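Local coordinates for methyl-CpG-binding domain protein 1 (Homo sapiens, PDB 5W9Q) that represses transcription from methylated CpG islands and, through its third CXXC zinc finger, binds DNA carrying unmethylated CpG, at residues G23-D26 / F27-D30; R41-R45 / W46-L50. One frame throughout, in Å; residues are numbered along the deposited sequence.

Interactions 1 and 2 share a zinc ion in a CXXC finger with little regular structure, whose two four-cysteine sites probably do much of the work of folding. Both are only partly buried, but interaction 1 lies about 9 Å from the centre of the chain, measured between centres, and interaction 2 about 1 Å. Interaction 1 is partly a helix start, with two cysteines of one turn on that zinc ion. Interaction 2 gives C44 to the same ion and C49 to the other, while its 41-43 portion meets the DNA. Backbone N-H to sulfur bonds occur in both; a side-chain amide, water and DNA phosphates come in with interaction 2. The two touch directly, F27 CD2 packing against K43 O.

Interaction 1: residues G23-D26 / F27-D30; sequences GRCD and FCCD. With ZN (zinc ion), chain G.
G23 and C28 face each other across the turn that leads into helix 26-30, their CA atoms 5.0 Å apart, in a Cys-X-X-Cys zinc-binding helix start of the CXXC finger. The chain enters the helix through C25, the N-cap residue; C29 N donates to C25 O at 3.0 Å, with D30 N reaching D26 O one step on. C25 SG and C28 SG each lie 2.3 Å from the zinc ion, and C22 and C44 complete the site. Both sulfurs also accept from backbone amides: C28 N gives to C25 SG at 3.3 Å, a capping bond, and G23 N gives to C28 SG at an N-H...S angle of 158°. With chi1 at 75°, C25 SG sits between its own backbone N and carbonyl carbon, placed to serve metal and helix start together. Such amide bonds probably moderate the negative charge gathered on the thiolates. D26 runs alongside F27, the carboxylate turned 21° from the ring plane, and its OD1 also forms a salt bridge with R45. That oxygen stands 3.6 Å above one face of the F27 ring, offset toward the rim, and accepts a weak bond from F27 N.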
ATOM      1  N   GLY A  23      -0.356   9.198  -1.754  1.00 47.18           N
ATOM      2  CA  GLY A  23      -0.337   9.975  -3.027  1.00 48.80           C
ATOM      3  C   GLY A  23       1.048  10.420  -3.495  1.00 49.54           C
ATOM      4  O   GLY A  23       1.130  11.177  -4.412  1.00 52.40           O
ATOM      5  N   ARG A  24       2.112   9.922  -2.849  1.00 48.32           N
ATOM      6  CA  ARG A  24       3.538  10.239  -3.169  1.00 50.13           C
ATOM      7  C   ARG A  24       4.505   9.028  -3.347  1.00 46.49           C
ATOM      8  O   ARG A  24       5.501   9.155  -4.037  1.00 48.45           O
ATOM      9  CB  ARG A  24       4.123  11.150  -2.089  1.00 55.46           C
ATOM     10  CG  ARG A  24       3.475  12.526  -1.993  1.00 61.40           C
ATOM     11  CD  ARG A  24       3.937  13.443  -3.118  1.00 65.40           C
ATOM     12  NE  ARG A  24       3.199  14.710  -3.147  1.00 71.35           N
ATOM     13  CZ  ARG A  24       3.195  15.571  -4.173  1.00 75.36           C
ATOM     14  NH1 ARG A  24       2.488  16.693  -4.088  1.00 81.02           N
ATOM     15  NH2 ARG A  24       3.888  15.317  -5.295  1.00 74.53           N
ATOM     16  N   CYS A  25       4.194   7.866  -2.758  1.00 42.42           N
ATOM     17  CA  CYS A  25       5.007   6.694  -2.837  1.00 39.54           C
ATOM     18  C   CYS A  25       4.950   6.070  -4.310  1.00 37.49           C
ATOM     19  O   CYS A  25       4.103   6.441  -5.199  1.00 38.07           O
ATOM     20  CB  CYS A  25       4.530   5.675  -1.759  1.00 36.96           C
ATOM     21  SG  CYS A  25       2.936   4.812  -2.177  1.00 34.18           S
ATOM     22  N   ASP A  26       5.834   5.136  -4.580  1.00 36.15           N
ATOM     23  CA  ASP A  26       5.889   4.547  -5.956  1.00 35.77           C
ATOM     24  C   ASP A  26       4.497   3.862  -6.355  1.00 32.90           C
ATOM     25  O   ASP A  26       4.002   4.066  -7.435  1.00 33.35           O
ATOM     26  CB  ASP A  26       7.090   3.623  -6.109  1.00 35.96           C
ATOM     27  CG  ASP A  26       7.105   2.481  -5.126  1.00 34.72           C
ATOM     28  OD1 ASP A  26       6.368   2.418  -4.114  1.00 33.43           O
ATOM     29  OD2 ASP A  26       7.887   1.602  -5.343  1.00 36.05           O
ATOM     30  N   PHE A  27       3.895   3.135  -5.418  1.00 30.42           N
ATOM     31  CA  PHE A  27       2.630   2.462  -5.655  1.00 28.73           C
ATOM     32  C   PHE A  27       1.441   3.423  -5.872  1.00 29.62           C
ATOM     33  O   PHE A  27       0.552   3.182  -6.742  1.00 30.02           O
ATOM     34  CB  PHE A  27       2.346   1.441  -4.515  1.00 27.55           C
ATOM     35  CG  PHE A  27       3.379   0.285  -4.397  1.00 27.42           C
ATOM     36  CD1 PHE A  27       4.100  -0.165  -5.478  1.00 28.46           C
ATOM     37  CD2 PHE A  27       3.597  -0.345  -3.164  1.00 27.66           C
ATOM     38  CE1 PHE A  27       4.987  -1.215  -5.358  1.00 29.47           C
ATOM     39  CE2 PHE A  27       4.479  -1.411  -3.030  1.00 27.88           C
ATOM     40  CZ  PHE A  27       5.188  -1.837  -4.125  1.00 29.37           C
ATOM     41  N   CYS A  28       1.417   4.546  -5.122  1.00 30.93           N
ATOM     42  CA  CYS A  28       0.371   5.557  -5.289  1.00 32.62           C
ATOM     43  C   CYS A  28       0.510   6.229  -6.630  1.00 34.83           C
ATOM     44  O   CYS A  28      -0.461   6.241  -7.424  1.00 34.54           O
ATOM     45  CB  CYS A  28       0.364   6.626  -4.148  1.00 34.62           C
ATOM     46  SG  CYS A  28      -0.456   6.036  -2.678  1.00 33.59           S
ATOM     47  N   CYS A  29       1.686   6.803  -6.869  1.00 37.01           N
ATOM     48  CA  CYS A  29       2.002   7.414  -8.188  1.00 40.64           C
ATOM     49  C   CYS A  29       1.665   6.541  -9.391  1.00 39.52           C
ATOM     50  O   CYS A  29       1.331   7.053 -10.430  1.00 42.71           O
ATOM     51  CB  CYS A  29       3.475   7.776  -8.269  1.00 43.18           C
ATOM     52  SG  CYS A  29       3.748   9.170  -7.180  1.00 47.07           S
ATOM     53  N   ASP A  30       1.790   5.236  -9.225  1.00 36.59           N
ATOM     54  CA  ASP A  30       1.442   4.281 -10.270  1.00 36.40           C
ATOM     55  C   ASP A  30      -0.088   4.115 -10.496  1.00 36.06           C
ATOM     56  O   ASP A  30      -0.491   3.663 -11.540  1.00 36.34           O
ATOM     57  CB  ASP A  30       2.107   2.936  -9.939  1.00 34.46           C
ATOM     58  CG  ASP A  30       1.679   1.836 -10.852  1.00 35.18           C
ATOM     59  OD1 ASP A  30       2.173   1.788 -11.981  1.00 36.88           O
ATOM     60  OD2 ASP A  30       0.821   1.028 -10.443  1.00 33.78           O
TER
HETATM   61 ZN    ZN G1001       1.286   5.971  -1.121  1.00 34.58          ZN

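Interaction 2: residues R41-R45 / W46-L50; sequences RQKCR and WRQCL. With ZN (zinc ion), chain G; ZN (zinc ion), chain H; nucleotides of chain C.
K43 and Q48 meet across the short 3-10 turn R45-R47, which follows the zinc ligand C44 of the CXXC finger. Q48 NE2 donates to K43 O at 3.0 Å, standing above the carbonyl plane, and also lies over the aliphatic K43 CG. The glutamine chain is bent at chi2 (-80°), which folds the amide back toward K43. A water accepts from Q48 NE2 and from K43 N, and lies 2.7 Å from OP2 of DC6 of chain C, coupling the turn to the DNA backbone; Q42 OE1 is a further neighbour of this water. Replacing Q48 by an alanine would probably leave K43 O without this donor and the phosphate-linked water less firmly held. Farther along the K43 chain, NZ makes a weak bond to R47 O, while CE passes near OP1 of DC6 of chain C.

The turn itself is closed by R47 N to C44 O at 2.9 Å. C44 SG, 2.3 Å from the zinc ion it shares with C22, C25 and C28, takes a weak bond from W46 N and lies obliquely beside the indole. C49 binds the second zinc ion with C10, C13 and C16. Toward the DNA, Q42 NE2 bonds O6 of a guanine base, and R41 uses its backbone to read a cytosine: N4 of DC6 of chain C donates to R41 O at 2.8 Å.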
ATOM      1  N   ARG A  41       0.431  -1.866  -9.548  1.00 29.38           N
ATOM      2  CA  ARG A  41      -0.842  -2.389  -9.013  1.00 28.63           C
ATOM      3  C   ARG A  41      -0.770  -2.965  -7.597  1.00 27.04           C
ATOM      4  O   ARG A  41      -1.168  -4.115  -7.323  1.00 26.63           O
ATOM      5  CB  ARG A  41      -1.408  -3.480  -9.995  1.00 31.77           C
ATOM      6  CG  ARG A  41      -1.430  -3.060 -11.436  1.00 34.60           C
ATOM      7  CD  ARG A  41      -1.895  -4.200 -12.313  1.00 38.73           C
ATOM      8  NE  ARG A  41      -2.046  -3.705 -13.653  1.00 41.94           N
ATOM      9  CZ  ARG A  41      -2.644  -4.315 -14.635  1.00 46.69           C
ATOM     10  NH1 ARG A  41      -3.203  -5.517 -14.485  1.00 48.62           N
ATOM     11  NH2 ARG A  41      -2.719  -3.694 -15.788  1.00 49.68           N
ATOM     12  N   GLN A  42      -0.267  -2.122  -6.693  1.00 26.20           N
ATOM     13  CA  GLN A  42      -0.150  -2.430  -5.286  1.00 25.12           C
ATOM     14  C   GLN A  42      -0.734  -1.273  -4.491  1.00 25.22           C
ATOM     15  O   GLN A  42      -0.846  -0.101  -4.968  1.00 25.26           O
ATOM     16  CB  GLN A  42       1.313  -2.621  -4.924  1.00 25.03           C
ATOM     17  CG  GLN A  42       2.070  -3.701  -5.742  1.00 26.96           C
ATOM     18  CD  GLN A  42       1.484  -5.101  -5.679  1.00 27.95           C
ATOM     19  OE1 GLN A  42       0.725  -5.438  -4.780  1.00 27.07           O
ATOM     20  NE2 GLN A  42       1.856  -5.955  -6.705  1.00 29.45           N
ATOM     21  N   LYS A  43      -1.120  -1.567  -3.266  1.00 27.17           N
ATOM     22  CA  LYS A  43      -1.595  -0.499  -2.418  1.00 28.36           C
ATOM     23  C   LYS A  43      -0.473   0.376  -1.913  1.00 27.43           C
ATOM     24  O   LYS A  43       0.674  -0.015  -1.934  1.00 26.41           O
ATOM     25  CB  LYS A  43      -2.506  -0.982  -1.314  1.00 31.80           C
ATOM     26  CG  LYS A  43      -1.992  -1.960  -0.358  1.00 34.07           C
ATOM     27  CD  LYS A  43      -2.956  -1.964   0.874  1.00 35.65           C
ATOM     28  CE  LYS A  43      -2.939  -3.276   1.562  1.00 35.91           C
ATOM     29  NZ  LYS A  43      -3.773  -3.191   2.781  1.00 37.90           N
ATOM     30  N   CYS A  44      -0.864   1.594  -1.471  1.00 28.78           N
ATOM     31  CA  CYS A  44       0.075   2.606  -0.952  1.00 29.12           C
ATOM     32  C   CYS A  44       1.127   1.916  -0.101  1.00 29.45           C
ATOM     33  O   CYS A  44       0.763   1.092   0.797  1.00 30.51           O
ATOM     34  CB  CYS A  44      -0.717   3.556  -0.036  1.00 31.80           C
ATOM     35  SG  CYS A  44       0.316   4.828   0.601  1.00 33.50           S
ATOM     36  N   ARG A  45       2.378   2.233  -0.317  1.00 29.42           N
ATOM     37  CA  ARG A  45       3.473   1.697   0.552  1.00 31.35           C
ATOM     38  C   ARG A  45       3.168   1.839   2.074  1.00 33.18           C
ATOM     39  O   ARG A  45       3.470   0.920   2.893  1.00 33.98           O
ATOM     40  CB  ARG A  45       4.743   2.458   0.319  1.00 33.76           C
ATOM     41  CG  ARG A  45       5.462   2.139  -0.947  1.00 33.11           C
ATOM     42  CD  ARG A  45       6.162   0.793  -0.876  1.00 32.95           C
ATOM     43  NE  ARG A  45       6.894   0.558  -2.124  1.00 33.51           N
ATOM     44  CZ  ARG A  45       7.652  -0.491  -2.393  1.00 34.15           C
ATOM     45  NH1 ARG A  45       7.797  -1.503  -1.524  1.00 34.69           N
ATOM     46  NH2 ARG A  45       8.268  -0.537  -3.575  1.00 36.11           N
ATOM     47  N   TRP A  46       2.593   2.986   2.416  1.00 34.90           N
ATOM     48  CA  TRP A  46       2.289   3.362   3.861  1.00 38.84           C
ATOM     49  C   TRP A  46       0.982   2.713   4.406  1.00 39.07           C
ATOM     50  O   TRP A  46       0.676   2.864   5.592  1.00 41.42           O
ATOM     51  CB  TRP A  46       2.248   4.885   3.989  1.00 41.97           C
ATOM     52  CG  TRP A  46       3.531   5.416   3.614  1.00 42.96           C
ATOM     53  CD1 TRP A  46       3.852   6.118   2.486  1.00 42.08           C
ATOM     54  CD2 TRP A  46       4.744   5.216   4.327  1.00 45.40           C
ATOM     55  NE1 TRP A  46       5.182   6.338   2.440  1.00 44.11           N
ATOM     56  CE2 TRP A  46       5.773   5.801   3.559  1.00 45.91           C
ATOM     57  CE3 TRP A  46       5.065   4.585   5.545  1.00 47.86           C
ATOM     58  CZ2 TRP A  46       7.130   5.834   4.001  1.00 49.03           C
ATOM     59  CZ3 TRP A  46       6.439   4.615   6.004  1.00 50.70           C
ATOM     60  CH2 TRP A  46       7.432   5.219   5.214  1.00 51.20           C
ATOM     61  N   ARG A  47       0.244   1.969   3.538  1.00 35.61           N
ATOM     62  CA  ARG A  47      -0.886   1.157   3.920  1.00 35.93           C
ATOM     63  C   ARG A  47      -0.622  -0.341   3.837  1.00 34.44           C
ATOM     64  O   ARG A  47      -1.528  -1.141   4.015  1.00 34.74           O
ATOM     65  CB  ARG A  47      -2.110   1.568   3.097  1.00 35.99           C
ATOM     66  CG  ARG A  47      -2.385   3.084   3.112  1.00 39.58           C
ATOM     67  CD  ARG A  47      -3.570   3.473   2.235  1.00 40.05           C
ATOM     68  NE  ARG A  47      -4.810   3.316   2.944  1.00 43.73           N
ATOM     69  CZ  ARG A  47      -6.035   3.594   2.476  1.00 45.86           C
ATOM     70  NH1 ARG A  47      -7.109   3.468   3.289  1.00 50.00           N
ATOM     71  NH2 ARG A  47      -6.215   4.055   1.254  1.00 44.39           N
ATOM     72  N   GLN A  48       0.616  -0.745   3.523  1.00 33.66           N
ATOM     73  CA  GLN A  48       0.993  -2.161   3.522  1.00 32.86           C
ATOM     74  C   GLN A  48       1.106  -2.671   4.971  1.00 37.23           C
ATOM     75  O   GLN A  48       1.916  -2.145   5.789  1.00 38.30           O
ATOM     76  CB  GLN A  48       2.286  -2.340   2.782  1.00 31.26           C
ATOM     77  CG  GLN A  48       2.131  -1.933   1.327  1.00 28.74           C
ATOM     78  CD  GLN A  48       1.452  -3.073   0.489  1.00 27.34           C
ATOM     79  OE1 GLN A  48       1.218  -4.177   1.033  1.00 28.19           O
ATOM     80  NE2 GLN A  48       1.138  -2.803  -0.791  1.00 25.40           N
ATOM     81  N   CYS A  49       0.289  -3.670   5.298  1.00 38.21           N
ATOM     82  CA  CYS A  49       0.264  -4.207   6.662  1.00 42.28           C
ATOM     83  C   CYS A  49       1.623  -4.699   7.170  1.00 44.15           C
ATOM     84  O   CYS A  49       2.298  -5.501   6.505  1.00 42.97           O
ATOM     85  CB  CYS A  49      -0.714  -5.367   6.721  1.00 43.58           C
ATOM     86  SG  CYS A  49      -0.834  -6.017   8.417  1.00 49.30           S
ATOM     87  N   LEU A  50       2.003  -4.247   8.377  1.00 48.05           N
ATOM     88  CA  LEU A  50       3.308  -4.584   8.945  1.00 51.37           C
ATOM     89  C   LEU A  50       3.439  -6.058   9.413  1.00 54.60           C
ATOM     90  O   LEU A  50       4.572  -6.527   9.699  1.00 56.58           O
ATOM     91  CB  LEU A  50       3.631  -3.622  10.145  1.00 55.88           C
ATOM     92  CG  LEU A  50       3.579  -2.116   9.783  1.00 54.75           C
ATOM     93  CD1 LEU A  50       3.682  -1.208  10.963  1.00 60.95           C
ATOM     94  CD2 LEU A  50       4.650  -1.800   8.739  1.00 51.98           C
TER
HETATM   95 ZN    ZN G1001       1.286   5.971  -1.121  1.00 34.58          ZN
HETATM   96 ZN    ZN H1002      -1.756  -4.441   9.843  1.00 54.62          ZN
ATOM     97  P    DA C   5      -6.243  -0.772  -2.845  1.00 37.59           P
ATOM     98  OP1  DA C   5      -6.598  -0.770  -1.429  1.00 38.08           O
ATOM     99  OP2  DA C   5      -5.379   0.330  -3.381  1.00 37.09           O
ATOM    100  O5'  DA C   5      -5.614  -2.214  -3.130  1.00 33.14           O
ATOM    101  C5'  DA C   5      -6.280  -3.394  -2.641  1.00 32.29           C
ATOM    102  C4'  DA C   5      -5.658  -4.625  -3.257  1.00 31.06           C
ATOM    103  O4'  DA C   5      -5.941  -4.649  -4.694  1.00 30.49           O
ATOM    104  C3'  DA C   5      -4.127  -4.667  -3.133  1.00 30.39           C
ATOM    105  O3'  DA C   5      -3.575  -5.968  -2.888  1.00 29.69           O
ATOM    106  C2'  DA C   5      -3.660  -4.277  -4.517  1.00 29.97           C
ATOM    107  C1'  DA C   5      -4.733  -5.002  -5.327  1.00 29.87           C
ATOM    108  N9   DA C   5      -4.830  -4.688  -6.741  1.00 29.93           N
ATOM    109  C8   DA C   5      -4.548  -3.534  -7.423  1.00 30.76           C
ATOM    110  N7   DA C   5      -4.719  -3.634  -8.726  1.00 31.28           N
ATOM    111  C5   DA C   5      -5.142  -4.945  -8.905  1.00 30.99           C
ATOM    112  C6   DA C   5      -5.501  -5.681 -10.059  1.00 32.18           C
ATOM    113  N6   DA C   5      -5.469  -5.180 -11.293  1.00 33.05           N
ATOM    114  N1   DA C   5      -5.841  -6.981  -9.896  1.00 31.91           N
ATOM    115  C2   DA C   5      -5.832  -7.494  -8.658  1.00 32.01           C
ATOM    116  N3   DA C   5      -5.542  -6.895  -7.496  1.00 30.21           N
ATOM    117  C4   DA C   5      -5.213  -5.606  -7.695  1.00 30.29           C
ATOM    118  P    DC C   6      -3.261  -6.445  -1.416  1.00 31.49           P
ATOM    119  OP1  DC C   6      -4.220  -5.781  -0.499  1.00 31.78           O
ATOM    120  OP2  DC C   6      -1.788  -6.390  -1.187  1.00 31.09           O
ATOM    121  O5'  DC C   6      -3.574  -7.997  -1.448  1.00 31.54           O
ATOM    122  C5'  DC C   6      -4.922  -8.487  -1.653  1.00 32.82           C
ATOM    123  C4'  DC C   6      -4.895  -9.630  -2.650  1.00 32.86           C
ATOM    124  O4'  DC C   6      -4.679  -9.112  -3.966  1.00 32.02           O
ATOM    125  C3'  DC C   6      -3.797 -10.677  -2.432  1.00 34.22           C
ATOM    126  O3'  DC C   6      -4.409 -11.965  -2.411  1.00 36.37           O
ATOM    127  C2'  DC C   6      -2.862 -10.518  -3.632  1.00 32.86           C
ATOM    128  C1'  DC C   6      -3.754  -9.939  -4.679  1.00 31.41           C
ATOM    129  N1   DC C   6      -3.132  -9.086  -5.680  1.00 30.41           N
ATOM    130  C2   DC C   6      -3.237  -9.411  -7.039  1.00 30.81           C
ATOM    131  O2   DC C   6      -3.710 -10.521  -7.366  1.00 31.91           O
ATOM    132  N3   DC C   6      -2.756  -8.551  -7.959  1.00 30.03           N
ATOM    133  C4   DC C   6      -2.230  -7.387  -7.580  1.00 29.23           C
ATOM    134  N4   DC C   6      -1.795  -6.562  -8.531  1.00 29.56           N
ATOM    135  C5   DC C   6      -2.115  -7.021  -6.199  1.00 29.08           C
ATOM    136  C6   DC C   6      -2.575  -7.891  -5.294  1.00 29.58           C
TER
HETATM  137  O   HOH W   1      -0.477  -4.497  -2.571  1.00 26.43           O
HETATM  138  O   HOH W   2       3.481   0.084   5.612  1.00 39.29           O